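PDB 6TYK: iodotyrosine deiodinase from Thermotoga neapolitana, which uses FMN to catalyse the reductive dehalogenation of halotyrosines, including 3-iodo-, 3,5-diiodo-, 3-bromo- and 3-chloro-L-tyrosine. Local coordinates for residues A43-F48 with E115-A120. Sequence-based numbering, arbitrary orientation.
With IYR (3-iodo-tyrosine), chain N; FMN (flavin mononucleotide), chain J.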
# COMPACT_ATOMS: atom_id res chain seq x y z
N ALA A 43 1.16 -1.78 14.51
CA ALA A 43 1.75 -3.10 14.67
C ALA A 43 3.05 -3.27 13.88
O ALA A 43 3.84 -4.15 14.19
CB ALA A 43 0.76 -4.17 14.28
N GLN A 44 3.24 -2.45 12.84
CA GLN A 44 4.39 -2.60 11.96
C GLN A 44 4.50 -4.04 11.50
O GLN A 44 5.50 -4.71 11.74
CB GLN A 44 5.67 -2.14 12.67
CG GLN A 44 5.58 -0.69 13.11
CD GLN A 44 6.51 -0.35 14.25
OE1 GLN A 44 7.71 -0.50 14.14
NE2 GLN A 44 5.95 0.15 15.35
N PRO A 45 3.44 -4.53 10.84
CA PRO A 45 3.28 -5.96 10.56
C PRO A 45 4.07 -6.47 9.37
O PRO A 45 3.82 -7.58 8.93
CB PRO A 45 1.78 -6.06 10.26
CG PRO A 45 1.47 -4.76 9.59
CD PRO A 45 2.30 -3.74 10.36
N TRP A 46 5.02 -5.69 8.86
CA TRP A 46 5.88 -6.15 7.78
C TRP A 46 7.11 -6.86 8.32
O TRP A 46 7.64 -6.51 9.37
CB TRP A 46 6.33 -4.96 6.93
CG TRP A 46 6.60 -3.72 7.73
CD1 TRP A 46 7.74 -3.41 8.41
CD2 TRP A 46 5.70 -2.63 7.94
NE1 TRP A 46 7.60 -2.19 9.04
CE2 TRP A 46 6.36 -1.69 8.75
CE3 TRP A 46 4.40 -2.34 7.49
CZ2 TRP A 46 5.77 -0.48 9.14
CZ3 TRP A 46 3.81 -1.15 7.89
CH2 TRP A 46 4.49 -0.23 8.70
N ARG A 47 7.54 -7.90 7.61
CA ARG A 47 8.80 -8.57 7.90
C ARG A 47 9.53 -8.74 6.58
O ARG A 47 8.90 -9.02 5.56
CB ARG A 47 8.59 -9.95 8.53
CG ARG A 47 7.78 -9.96 9.81
CD ARG A 47 8.53 -9.31 10.98
NE ARG A 47 7.79 -9.47 12.23
CZ ARG A 47 6.85 -8.64 12.64
NH1 ARG A 47 6.54 -7.56 11.93
NH2 ARG A 47 6.21 -8.87 13.78
N PHE A 48 10.84 -8.59 6.60
CA PHE A 48 11.62 -8.64 5.38
C PHE A 48 12.62 -9.78 5.40
O PHE A 48 13.34 -9.99 6.38
CB PHE A 48 12.35 -7.32 5.16
CG PHE A 48 11.43 -6.14 5.11
CD1 PHE A 48 10.58 -5.95 4.03
CD2 PHE A 48 11.42 -5.20 6.14
CE1 PHE A 48 9.73 -4.85 3.97
CE2 PHE A 48 10.57 -4.11 6.09
CZ PHE A 48 9.73 -3.93 5.01
N GLU A 115 -3.33 -4.75 4.39
CA GLU A 115 -3.44 -3.36 3.96
C GLU A 115 -2.22 -2.54 4.36
O GLU A 115 -1.66 -1.77 3.57
CB GLU A 115 -4.69 -2.73 4.57
CG GLU A 115 -6.00 -3.27 4.03
CD GLU A 115 -6.54 -4.47 4.79
OE1 GLU A 115 -5.82 -5.09 5.59
OE2 GLU A 115 -7.73 -4.78 4.58
N SER A 116 -1.78 -2.74 5.60
CA SER A 116 -0.65 -1.99 6.12
C SER A 116 0.64 -2.34 5.40
O SER A 116 1.45 -1.46 5.07
CB SER A 116 -0.50 -2.26 7.61
OG SER A 116 -1.66 -1.86 8.32
N VAL A 117 0.84 -3.62 5.12
CA VAL A 117 2.06 -4.03 4.44
C VAL A 117 2.09 -3.49 3.02
O VAL A 117 3.11 -2.99 2.57
CB VAL A 117 2.26 -5.55 4.50
CG1 VAL A 117 3.39 -5.96 3.57
CG2 VAL A 117 2.54 -5.99 5.94
N TRP A 118 0.97 -3.54 2.31
CA TRP A 118 0.94 -3.02 0.94
C TRP A 118 1.14 -1.51 0.90
O TRP A 118 1.82 -0.99 0.03
CB TRP A 118 -0.29 -3.50 0.19
CG TRP A 118 -0.05 -4.89 -0.28
CD1 TRP A 118 -0.43 -6.05 0.34
CD2 TRP A 118 0.70 -5.28 -1.43
NE1 TRP A 118 0.05 -7.14 -0.36
CE2 TRP A 118 0.74 -6.69 -1.46
CE3 TRP A 118 1.36 -4.57 -2.44
CZ2 TRP A 118 1.39 -7.40 -2.47
CZ3 TRP A 118 2.00 -5.27 -3.43
CH2 TRP A 118 2.01 -6.67 -3.44
N LEU A 119 0.59 -0.81 1.90
CA LEU A 119 0.83 0.62 2.03
C LEU A 119 2.34 0.87 2.17
O LEU A 119 2.93 1.71 1.48
CB LEU A 119 0.07 1.13 3.24
CG LEU A 119 -0.05 2.63 3.44
CD1 LEU A 119 -1.19 2.90 4.39
CD2 LEU A 119 1.23 3.20 3.98
N ALA A 120 2.99 0.12 3.07
CA ALA A 120 4.43 0.23 3.28
C ALA A 120 5.21 -0.12 2.01
O ALA A 120 6.25 0.47 1.75
CB ALA A 120 4.86 -0.66 4.43
N IYR N . -10.00 -7.24 4.96
CA IYR N . -9.60 -8.58 4.57
CB IYR N . -8.08 -8.82 4.42
CC IYR N . -7.64 -8.64 3.01
CD IYR N . -6.79 -7.59 2.68
CE IYR N . -6.35 -7.39 1.38
IE IYR N . -5.11 -5.84 0.97
CF IYR N . -6.78 -8.29 0.39
OF IYR N . -6.42 -8.20 -0.92
CG IYR N . -7.65 -9.36 0.70
CH IYR N . -8.07 -9.53 2.01
C IYR N . -10.08 -9.62 5.57
O IYR N . -10.60 -10.72 5.36
OXT IYR N . -9.88 -9.25 6.87
N1 FMN J . -6.54 5.03 13.05
C2 FMN J . -7.74 5.22 13.67
O2 FMN J . -7.83 6.11 14.52
N3 FMN J . -8.82 4.43 13.36
C4 FMN J . -8.71 3.44 12.41
O4 FMN J . -9.69 2.73 12.13
C4A FMN J . -7.49 3.25 11.77
N5 FMN J . -7.36 2.26 10.83
C5A FMN J . -6.16 2.09 10.18
C6 FMN J . -6.05 1.12 9.20
C7 FMN J . -4.86 0.92 8.52
C7M FMN J . -4.79 -0.14 7.45
C8 FMN J . -3.77 1.72 8.82
C8M FMN J . -2.47 1.55 8.11
C9 FMN J . -3.87 2.70 9.81
C9A FMN J . -5.07 2.90 10.48
N10 FMN J . -5.18 3.85 11.48
C10 FMN J . -6.40 4.05 12.10
C1' FMN J . -4.01 4.72 11.84
C2' FMN J . -3.05 3.92 12.76
O2' FMN J . -3.54 3.78 14.09
C3' FMN J . -1.69 4.62 12.76
O3' FMN J . -1.15 4.49 11.46
C4' FMN J . -0.70 4.07 13.79
O4' FMN J . -1.19 4.29 15.09
C5' FMN J . 0.67 4.74 13.68
O5' FMN J . 0.51 6.14 13.73
P FMN J . 1.80 7.09 13.61
O1P FMN J . 2.83 6.62 14.63
O2P FMN J . 1.31 8.49 13.94
O3P FMN J . 2.31 7.10 12.19
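W46, at the start of strand 46-51, drops its indole onto helix 113-130, joining the antiparallel sheet of the nitroreductase fold to the helix beneath it. With chi1 at 38°, W46 CG sits between the backbone N and carbonyl carbon, and the benzo rim reaches the helix. There the methyl of A120 comes obliquely against this rim, CB 3.5 Å from W46 CE3; P45 CD and Q44 CA lie over one face of the indole, offset toward the rim. The backbone O of S116 meets the ring edge, 3.7 Å from W46 CZ3. Beside the indole, CG2 of V117 fills the hollow under the strand's entry, 3.6 Å from P45 O and 4.1 Å from W46 CB. P45 CG settles over the notch between V117 CG2 and S116 CB, 3.7 Å from the latter. Replacing W46 by alanine is likely to open a gap beside A120 and leave N35 OD1 without the indole N-H it accepts. No hydrogen bond crosses between the segments; their contact is van der Waals packing. The same helix turn lies between two active sites of the dimer. S116 OG, hydrogen-bonded to Y112 O and G40 N, borders the flavin of one, 3.5 Å from FMN C8M. At the other, E115 OE2 takes a weak 3.4 Å hydrogen bond from the iodotyrosine N.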